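Local coordinates for protein hydrolase, isochorismatase family (Pseudomonas putida, PDB 4L07) that probably hydrolyses maleamate to maleate and ammonia, as a maleamate amidase of the isochorismatase family, at residues I66-P78 and M89-I101. Residues are numbered along the deposited sequence; the frame is centred on the assembly and turned at random.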
ATOM      1  N   ILE A  66     -19.954   2.504   2.374  1.00 21.45           N
ATOM      2  CA  ILE A  66     -19.012   1.597   3.040  1.00 22.00           C
ATOM      3  C   ILE A  66     -18.706   2.067   4.467  1.00 21.98           C
ATOM      4  O   ILE A  66     -18.320   3.222   4.678  1.00 22.23           O
ATOM      5  CB  ILE A  66     -17.698   1.457   2.232  1.00 22.24           C
ATOM      6  CG1 ILE A  66     -17.989   0.928   0.823  1.00 22.72           C
ATOM      7  CG2 ILE A  66     -16.718   0.525   2.944  1.00 22.01           C
ATOM      8  CD1 ILE A  66     -16.851   1.124  -0.159  1.00 23.78           C
ATOM      9  N   PHE A  67     -18.895   1.170   5.435  1.00 21.28           N
ATOM     10  CA  PHE A  67     -18.589   1.433   6.843  1.00 21.87           C
ATOM     11  C   PHE A  67     -17.243   0.832   7.220  1.00 21.99           C
ATOM     12  O   PHE A  67     -16.881  -0.236   6.730  1.00 22.18           O
ATOM     13  CB  PHE A  67     -19.659   0.808   7.746  1.00 21.87           C
ATOM     14  CG  PHE A  67     -21.017   1.436   7.614  1.00 22.13           C
ATOM     15  CD1 PHE A  67     -21.860   1.114   6.549  1.00 22.29           C
ATOM     16  CD2 PHE A  67     -21.472   2.334   8.577  1.00 22.49           C
ATOM     17  CE1 PHE A  67     -23.116   1.695   6.433  1.00 22.87           C
ATOM     18  CE2 PHE A  67     -22.730   2.915   8.469  1.00 22.63           C
ATOM     19  CZ  PHE A  67     -23.549   2.598   7.396  1.00 22.79           C
ATOM     20  N   THR A  68     -16.512   1.511   8.103  1.00 21.72           N
ATOM     21  CA  THR A  68     -15.260   0.977   8.636  1.00 21.84           C
ATOM     22  C   THR A  68     -15.344   0.758  10.140  1.00 21.96           C
ATOM     23  O   THR A  68     -16.132   1.409  10.831  1.00 21.72           O
ATOM     24  CB  THR A  68     -14.048   1.882   8.305  1.00 22.35           C
ATOM     25  OG1 THR A  68     -14.018   2.997   9.197  1.00 23.24           O
ATOM     26  CG2 THR A  68     -14.122   2.392   6.875  1.00 22.59           C
ATOM     27  N   THR A  69     -14.532  -0.166  10.637  1.00 21.10           N
ATOM     28  CA  THR A  69     -14.417  -0.429  12.064  1.00 21.50           C
ATOM     29  C   THR A  69     -12.983  -0.862  12.356  1.00 21.34           C
ATOM     30  O   THR A  69     -12.327  -1.489  11.510  1.00 21.39           O
ATOM     31  CB  THR A  69     -15.446  -1.492  12.548  1.00 21.95           C
ATOM     32  OG1 THR A  69     -15.479  -1.536  13.981  1.00 23.23           O
ATOM     33  CG2 THR A  69     -15.111  -2.884  12.009  1.00 22.22           C
ATOM     34  N   ILE A  70     -12.497  -0.499  13.537  1.00 20.60           N
ATOM     35  CA  ILE A  70     -11.226  -0.997  14.042  1.00 20.48           C
ATOM     36  C   ILE A  70     -11.520  -2.221  14.912  1.00 21.01           C
ATOM     37  O   ILE A  70     -12.283  -2.135  15.881  1.00 20.31           O
ATOM     38  CB  ILE A  70     -10.488   0.069  14.890  1.00 20.29           C
ATOM     39  CG1 ILE A  70     -10.061   1.265  14.018  1.00 20.02           C
ATOM     40  CG2 ILE A  70      -9.294  -0.557  15.604  1.00 20.97           C
ATOM     41  CD1 ILE A  70      -9.580   2.477  14.802  1.00 19.86           C
ATOM     42  N   ALA A  71     -10.921  -3.355  14.564  1.00 20.39           N
ATOM     43  CA  ALA A  71     -11.071  -4.580  15.354  1.00 21.37           C
ATOM     44  C   ALA A  71      -9.778  -5.386  15.350  1.00 21.78           C
ATOM     45  O   ALA A  71      -9.123  -5.491  14.311  1.00 22.79           O
ATOM     46  CB  ALA A  71     -12.216  -5.424  14.812  1.00 21.04           C
ATOM     47  N   TYR A  72      -9.420  -5.938  16.511  1.00 22.01           N
ATOM     48  CA  TYR A  72      -8.195  -6.735  16.679  1.00 22.28           C
ATOM     49  C   TYR A  72      -8.432  -8.143  17.190  1.00 24.34           C
ATOM     50  O   TYR A  72      -9.313  -8.381  18.016  1.00 24.33           O
ATOM     51  CB  TYR A  72      -7.233  -6.070  17.662  1.00 21.36           C
ATOM     52  CG  TYR A  72      -6.893  -4.661  17.295  1.00 20.59           C
ATOM     53  CD1 TYR A  72      -6.032  -4.391  16.234  1.00 20.67           C
ATOM     54  CD2 TYR A  72      -7.452  -3.593  17.990  1.00 20.26           C
ATOM     55  CE1 TYR A  72      -5.730  -3.087  15.879  1.00 19.71           C
ATOM     56  CE2 TYR A  72      -7.156  -2.287  17.645  1.00 20.22           C
ATOM     57  CZ  TYR A  72      -6.290  -2.045  16.591  1.00 20.26           C
ATOM     58  OH  TYR A  72      -5.992  -0.756  16.235  1.00 19.52           O
ATOM     59  N   HIS A  73      -7.611  -9.071  16.708  1.00 24.40           N
ATOM     60  CA  HIS A  73      -7.444 -10.352  17.375  1.00 25.76           C
ATOM     61  C   HIS A  73      -6.460 -10.144  18.487  1.00 26.29           C
ATOM     62  O   HIS A  73      -5.544  -9.326  18.353  1.00 26.44           O
ATOM     63  CB  HIS A  73      -6.922 -11.400  16.400  1.00 26.56           C
ATOM     64  CG  HIS A  73      -7.847 -11.662  15.243  1.00 28.54           C
ATOM     65  ND1 HIS A  73      -9.037 -12.277  15.393  1.00 28.69           N
ATOM     66  CD2 HIS A  73      -7.714 -11.381  13.885  1.00 28.49           C
ATOM     67  CE1 HIS A  73      -9.639 -12.377  14.193  1.00 29.41           C
ATOM     68  NE2 HIS A  73      -8.826 -11.830  13.271  1.00 29.65           N
ATOM     69  N   PRO A  74      -6.624 -10.871  19.608  1.00 26.80           N
ATOM     70  CA  PRO A  74      -5.729 -10.715  20.761  1.00 26.11           C
ATOM     71  C   PRO A  74      -4.236 -10.773  20.410  1.00 25.01           C
ATOM     72  O   PRO A  74      -3.448  -9.987  20.937  1.00 24.69           O
ATOM     73  CB  PRO A  74      -6.113 -11.895  21.654  1.00 27.35           C
ATOM     74  CG  PRO A  74      -7.555 -12.113  21.347  1.00 27.48           C
ATOM     75  CD  PRO A  74      -7.714 -11.830  19.885  1.00 27.67           C
ATOM     76  N   GLY A  75      -3.859 -11.681  19.511  1.00 24.81           N
ATOM     77  CA  GLY A  75      -2.456 -11.850  19.119  1.00 24.23           C
ATOM     78  C   GLY A  75      -1.865 -10.665  18.364  1.00 23.61           C
ATOM     79  O   GLY A  75      -0.646 -10.524  18.292  1.00 23.02           O
ATOM     80  N   GLU A  76      -2.723  -9.825  17.792  1.00 23.52           N
ATOM     81  CA  GLU A  76      -2.269  -8.645  17.049  1.00 23.66           C
ATOM     82  C   GLU A  76      -1.835  -7.502  17.964  1.00 24.68           C
ATOM     83  O   GLU A  76      -0.991  -6.683  17.579  1.00 24.17           O
ATOM     84  CB  GLU A  76      -3.357  -8.145  16.101  1.00 23.32           C
ATOM     85  CG  GLU A  76      -3.595  -9.036  14.893  1.00 23.64           C
ATOM     86  CD  GLU A  76      -4.723  -8.539  14.004  1.00 23.50           C
ATOM     87  OE1 GLU A  76      -4.533  -8.518  12.771  1.00 22.85           O
ATOM     88  OE2 GLU A  76      -5.797  -8.165  14.524  1.00 22.60           O
ATOM     89  N   ILE A  77      -2.416  -7.442  19.164  1.00 24.80           N
ATOM     90  CA  ILE A  77      -2.182  -6.322  20.095  1.00 25.40           C
ATOM     91  C   ILE A  77      -0.685  -6.020  20.339  1.00 25.41           C
ATOM     92  O   ILE A  77      -0.250  -4.878  20.149  1.00 24.88           O
ATOM     93  CB  ILE A  77      -2.960  -6.495  21.435  1.00 26.68           C
ATOM     94  CG1 ILE A  77      -4.456  -6.786  21.196  1.00 28.37           C
ATOM     95  CG2 ILE A  77      -2.761  -5.295  22.353  1.00 26.75           C
ATOM     96  CD1 ILE A  77      -5.278  -5.628  20.669  1.00 29.09           C
ATOM     97  N   PRO A  78       0.120  -7.039  20.718  1.00 25.48           N
ATOM     98  CA  PRO A  78       1.541  -6.747  20.944  1.00 24.64           C
ATOM     99  C   PRO A  78       2.355  -6.473  19.673  1.00 24.18           C
ATOM    100  O   PRO A  78       3.487  -5.996  19.763  1.00 24.38           O
ATOM    101  CB  PRO A  78       2.056  -8.005  21.659  1.00 25.73           C
ATOM    102  CG  PRO A  78       1.105  -9.082  21.271  1.00 26.69           C
ATOM    103  CD  PRO A  78      -0.231  -8.416  21.117  1.00 25.39           C
ATOM    104  N   MET A  89      -7.331   1.581  22.402  1.00 21.53           N
ATOM    105  CA  MET A  89      -7.766   0.873  21.207  1.00 21.77           C
ATOM    106  C   MET A  89      -7.697  -0.650  21.344  1.00 21.99           C
ATOM    107  O   MET A  89      -8.366  -1.370  20.603  1.00 22.49           O
ATOM    108  CB  MET A  89      -6.958   1.340  19.990  1.00 22.47           C
ATOM    109  CG  MET A  89      -7.041   2.840  19.753  1.00 22.53           C
ATOM    110  SD  MET A  89      -8.697   3.403  19.328  1.00 23.30           S
ATOM    111  CE  MET A  89      -8.416   5.171  19.255  1.00 23.14           C
ATOM    112  N   ALA A  90      -6.898  -1.136  22.288  1.00 22.66           N
ATOM    113  CA  ALA A  90      -6.757  -2.581  22.497  1.00 23.95           C
ATOM    114  C   ALA A  90      -8.061  -3.243  22.965  1.00 24.60           C
ATOM    115  O   ALA A  90      -8.204  -4.464  22.880  1.00 24.55           O
ATOM    116  CB  ALA A  90      -5.619  -2.870  23.468  1.00 24.82           C
ATOM    117  N   ALA A  91      -9.008  -2.433  23.445  1.00 24.08           N
ATOM    118  CA  ALA A  91     -10.323  -2.924  23.875  1.00 24.48           C
ATOM    119  C   ALA A  91     -11.227  -3.338  22.708  1.00 24.87           C
ATOM    120  O   ALA A  91     -12.235  -4.029  22.902  1.00 24.76           O
ATOM    121  CB  ALA A  91     -11.015  -1.873  24.744  1.00 23.80           C
ATOM    122  N   LEU A  92     -10.848  -2.937  21.494  1.00 24.38           N
ATOM    123  CA  LEU A  92     -11.651  -3.161  20.295  1.00 25.35           C
ATOM    124  C   LEU A  92     -11.388  -4.546  19.695  1.00 26.13           C
ATOM    125  O   LEU A  92     -10.764  -4.679  18.645  1.00 24.22           O
ATOM    126  CB  LEU A  92     -11.401  -2.039  19.267  1.00 25.42           C
ATOM    127  CG  LEU A  92     -11.784  -0.582  19.617  1.00 26.83           C
ATOM    128  CD1 LEU A  92     -13.277  -0.405  19.829  1.00 26.15           C
ATOM    129  CD2 LEU A  92     -11.054  -0.025  20.823  1.00 28.59           C
ATOM    130  N   LEU A  93     -11.891  -5.575  20.375  1.00 27.14           N
ATOM    131  CA  LEU A  93     -11.606  -6.969  20.015  1.00 28.92           C
ATOM    132  C   LEU A  93     -12.728  -7.576  19.191  1.00 30.30           C
ATOM    133  O   LEU A  93     -13.900  -7.273  19.430  1.00 30.65           O
ATOM    134  CB  LEU A  93     -11.381  -7.811  21.279  1.00 29.13           C
ATOM    135  CG  LEU A  93     -10.181  -7.506  22.183  1.00 29.48           C
ATOM    136  CD1 LEU A  93     -10.317  -8.207  23.529  1.00 29.91           C
ATOM    137  CD2 LEU A  93      -8.858  -7.867  21.517  1.00 29.84           C
ATOM    138  N   TYR A  94     -12.375  -8.430  18.222  1.00 31.32           N
ATOM    139  CA  TYR A  94     -13.376  -9.167  17.440  1.00 32.58           C
ATOM    140  C   TYR A  94     -14.336  -9.856  18.406  1.00 32.87           C
ATOM    141  O   TYR A  94     -13.920 -10.322  19.469  1.00 31.90           O
ATOM    142  CB  TYR A  94     -12.729 -10.239  16.552  1.00 33.86           C
ATOM    143  CG  TYR A  94     -12.041  -9.754  15.293  1.00 34.82           C
ATOM    144  CD1 TYR A  94     -10.707  -9.379  15.317  1.00 34.54           C
ATOM    145  CD2 TYR A  94     -12.713  -9.703  14.066  1.00 35.55           C
ATOM    146  CE1 TYR A  94     -10.054  -8.950  14.170  1.00 35.16           C
ATOM    147  CE2 TYR A  94     -12.067  -9.270  12.909  1.00 35.73           C
ATOM    148  CZ  TYR A  94     -10.731  -8.898  12.968  1.00 36.10           C
ATOM    149  OH  TYR A  94     -10.050  -8.475  11.835  1.00 35.22           O
ATOM    150  N   GLY A  95     -15.615  -9.900  18.042  1.00 34.00           N
ATOM    151  CA  GLY A  95     -16.627 -10.553  18.872  1.00 34.46           C
ATOM    152  C   GLY A  95     -17.146  -9.724  20.037  1.00 35.50           C
ATOM    153  O   GLY A  95     -18.047 -10.166  20.758  1.00 35.96           O
ATOM    154  N   SER A  96     -16.582  -8.533  20.239  1.00 33.31           N
ATOM    155  CA  SER A  96     -17.077  -7.629  21.284  1.00 31.17           C
ATOM    156  C   SER A  96     -18.098  -6.641  20.721  1.00 29.75           C
ATOM    157  O   SER A  96     -18.150  -6.399  19.513  1.00 29.27           O
ATOM    158  CB  SER A  96     -15.923  -6.884  21.975  1.00 31.76           C
ATOM    159  OG  SER A  96     -15.422  -5.829  21.163  1.00 30.54           O
ATOM    160  N   ARG A  97     -18.908  -6.062  21.605  1.00 27.92           N
ATOM    161  CA  ARG A  97     -19.865  -5.036  21.202  1.00 27.32           C
ATOM    162  C   ARG A  97     -19.163  -3.774  20.683  1.00 26.43           C
ATOM    163  O   ARG A  97     -19.712  -3.063  19.845  1.00 26.46           O
ATOM    164  CB  ARG A  97     -20.803  -4.686  22.365  1.00 26.71           C
ATOM    165  CG  ARG A  97     -21.996  -3.826  21.967  1.00 27.83           C
ATOM    166  CD  ARG A  97     -22.964  -3.633  23.126  1.00 27.58           C
ATOM    167  NE  ARG A  97     -24.038  -2.704  22.778  1.00 27.79           N
ATOM    168  CZ  ARG A  97     -23.992  -1.388  22.976  1.00 27.77           C
ATOM    169  NH1 ARG A  97     -25.021  -0.622  22.629  1.00 27.70           N
ATOM    170  NH2 ARG A  97     -22.919  -0.833  23.521  1.00 27.66           N
ATOM    171  N   LEU A  98     -17.947  -3.523  21.169  1.00 26.78           N
ATOM    172  CA  LEU A  98     -17.203  -2.294  20.852  1.00 26.50           C
ATOM    173  C   LEU A  98     -16.978  -2.130  19.348  1.00 25.63           C
ATOM    174  O   LEU A  98     -16.953  -1.010  18.837  1.00 24.19           O
ATOM    175  CB  LEU A  98     -15.838  -2.274  21.566  1.00 27.59           C
ATOM    176  CG  LEU A  98     -15.530  -2.321  23.080  1.00 29.04           C
ATOM    177  CD1 LEU A  98     -15.133  -0.965  23.660  1.00 28.17           C
ATOM    178  CD2 LEU A  98     -16.580  -3.037  23.925  1.00 28.39           C
ATOM    179  N   VAL A  99     -16.829  -3.255  18.647  1.00 25.46           N
ATOM    180  CA  VAL A  99     -16.465  -3.259  17.231  1.00 26.54           C
ATOM    181  C   VAL A  99     -17.681  -3.220  16.297  1.00 26.65           C
ATOM    182  O   VAL A  99     -17.543  -3.005  15.087  1.00 26.23           O
ATOM    183  CB  VAL A  99     -15.555  -4.469  16.926  1.00 26.77           C
ATOM    184  CG1 VAL A  99     -15.323  -4.628  15.432  1.00 30.20           C
ATOM    185  CG2 VAL A  99     -14.234  -4.319  17.671  1.00 27.20           C
ATOM    186  N   GLU A 100     -18.870  -3.418  16.865  1.00 27.16           N
ATOM    187  CA  GLU A 100     -20.110  -3.409  16.093  1.00 27.48           C
ATOM    188  C   GLU A 100     -20.493  -1.995  15.690  1.00 25.83           C
ATOM    189  O   GLU A 100     -20.350  -1.059  16.486  1.00 24.45           O
ATOM    190  CB  GLU A 100     -21.245  -4.042  16.909  1.00 30.48           C
ATOM    191  CG  GLU A 100     -21.097  -5.541  17.119  1.00 34.69           C
ATOM    192  CD  GLU A 100     -21.347  -6.336  15.847  1.00 39.00           C
ATOM    193  OE1 GLU A 100     -20.525  -7.223  15.535  1.00 42.75           O
ATOM    194  OE2 GLU A 100     -22.355  -6.071  15.151  1.00 42.69           O
ATOM    195  N   ILE A 101     -20.989  -1.853  14.464  1.00 24.14           N
ATOM    196  CA  ILE A 101     -21.416  -0.561  13.938  1.00 24.11           C
ATOM    197  C   ILE A 101     -22.666  -0.131  14.696  1.00 24.59           C
ATOM    198  O   ILE A 101     -23.590  -0.925  14.875  1.00 24.00           O
ATOM    199  CB  ILE A 101     -21.679  -0.619  12.411  1.00 24.16           C
ATOM    200  CG1 ILE A 101     -20.419  -1.087  11.649  1.00 24.14           C
ATOM    201  CG2 ILE A 101     -22.163   0.726  11.875  1.00 24.17           C
ATOM    202  CD1 ILE A 101     -19.170  -0.254  11.899  1.00 23.66           C
TER
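Tyr72 and Leu93 form a single beta bridge where the chain leaves strand 65-70: Tyr72 N donates to Leu92 O (2.8 Å), and Tyr94 N donates to Tyr72 O. Leu92 centres an inverse gamma turn, and Leu93 to Ser96 make a type II turn.

The Tyr94 ring lies between two residues of 66-78. His73 stacks on one face in an offset stack, with centroids 3.8 Å apart and planes at 10°. Ala71 CB sits over the centre of the opposite face, 4.0 Å from the ring centroid, in a CH-pi contact. In His73, CG is anti to the carbonyl carbon (chi1 -61°), which turns the imidazole back onto Tyr94.

Val99 fits against Ala71 from another side. Its CG1 comes within 3.3 Å of Ala71 CB, tighter than usual. Thr69 OG1 donates to Val99 O (2.8 Å), tilted 23° from the carbonyl plane. Farther along, Ile101 CG2 touches Phe67 CD2 (3.7 Å). At the other end, Ile77 CG2 meets Ala90 CB (3.9 Å). The Tyr72 ring turns its CE2 edge to Met89 O.

Lys117 NZ hydrogen-bonds to Tyr94 OH and Ala71 O and forms a salt bridge with Glu76 OE2. The same Glu76 oxygen accepts His73 N, so the carboxylate ties the lysine to the backbone beside the stack. With an alanine in place of Tyr94, the His73 ring would probably lose its stacking partner, a gap would open beside Ala71, and Lys117 NZ would lose a hydrogen-bond partner. Val113 of a second subunit packs on His73.

The contact joins the end of strand 65-70, in the parallel sheet of the isochorismatase domain, to the loop that leads from helix 82-85 to strand 112-116. The buried Thr69 hydroxyl is satisfied by Val99 O, and the backbone N and O of Tyr72 by Leu92 and Tyr94, so these polar groups have partners within the apolar packing.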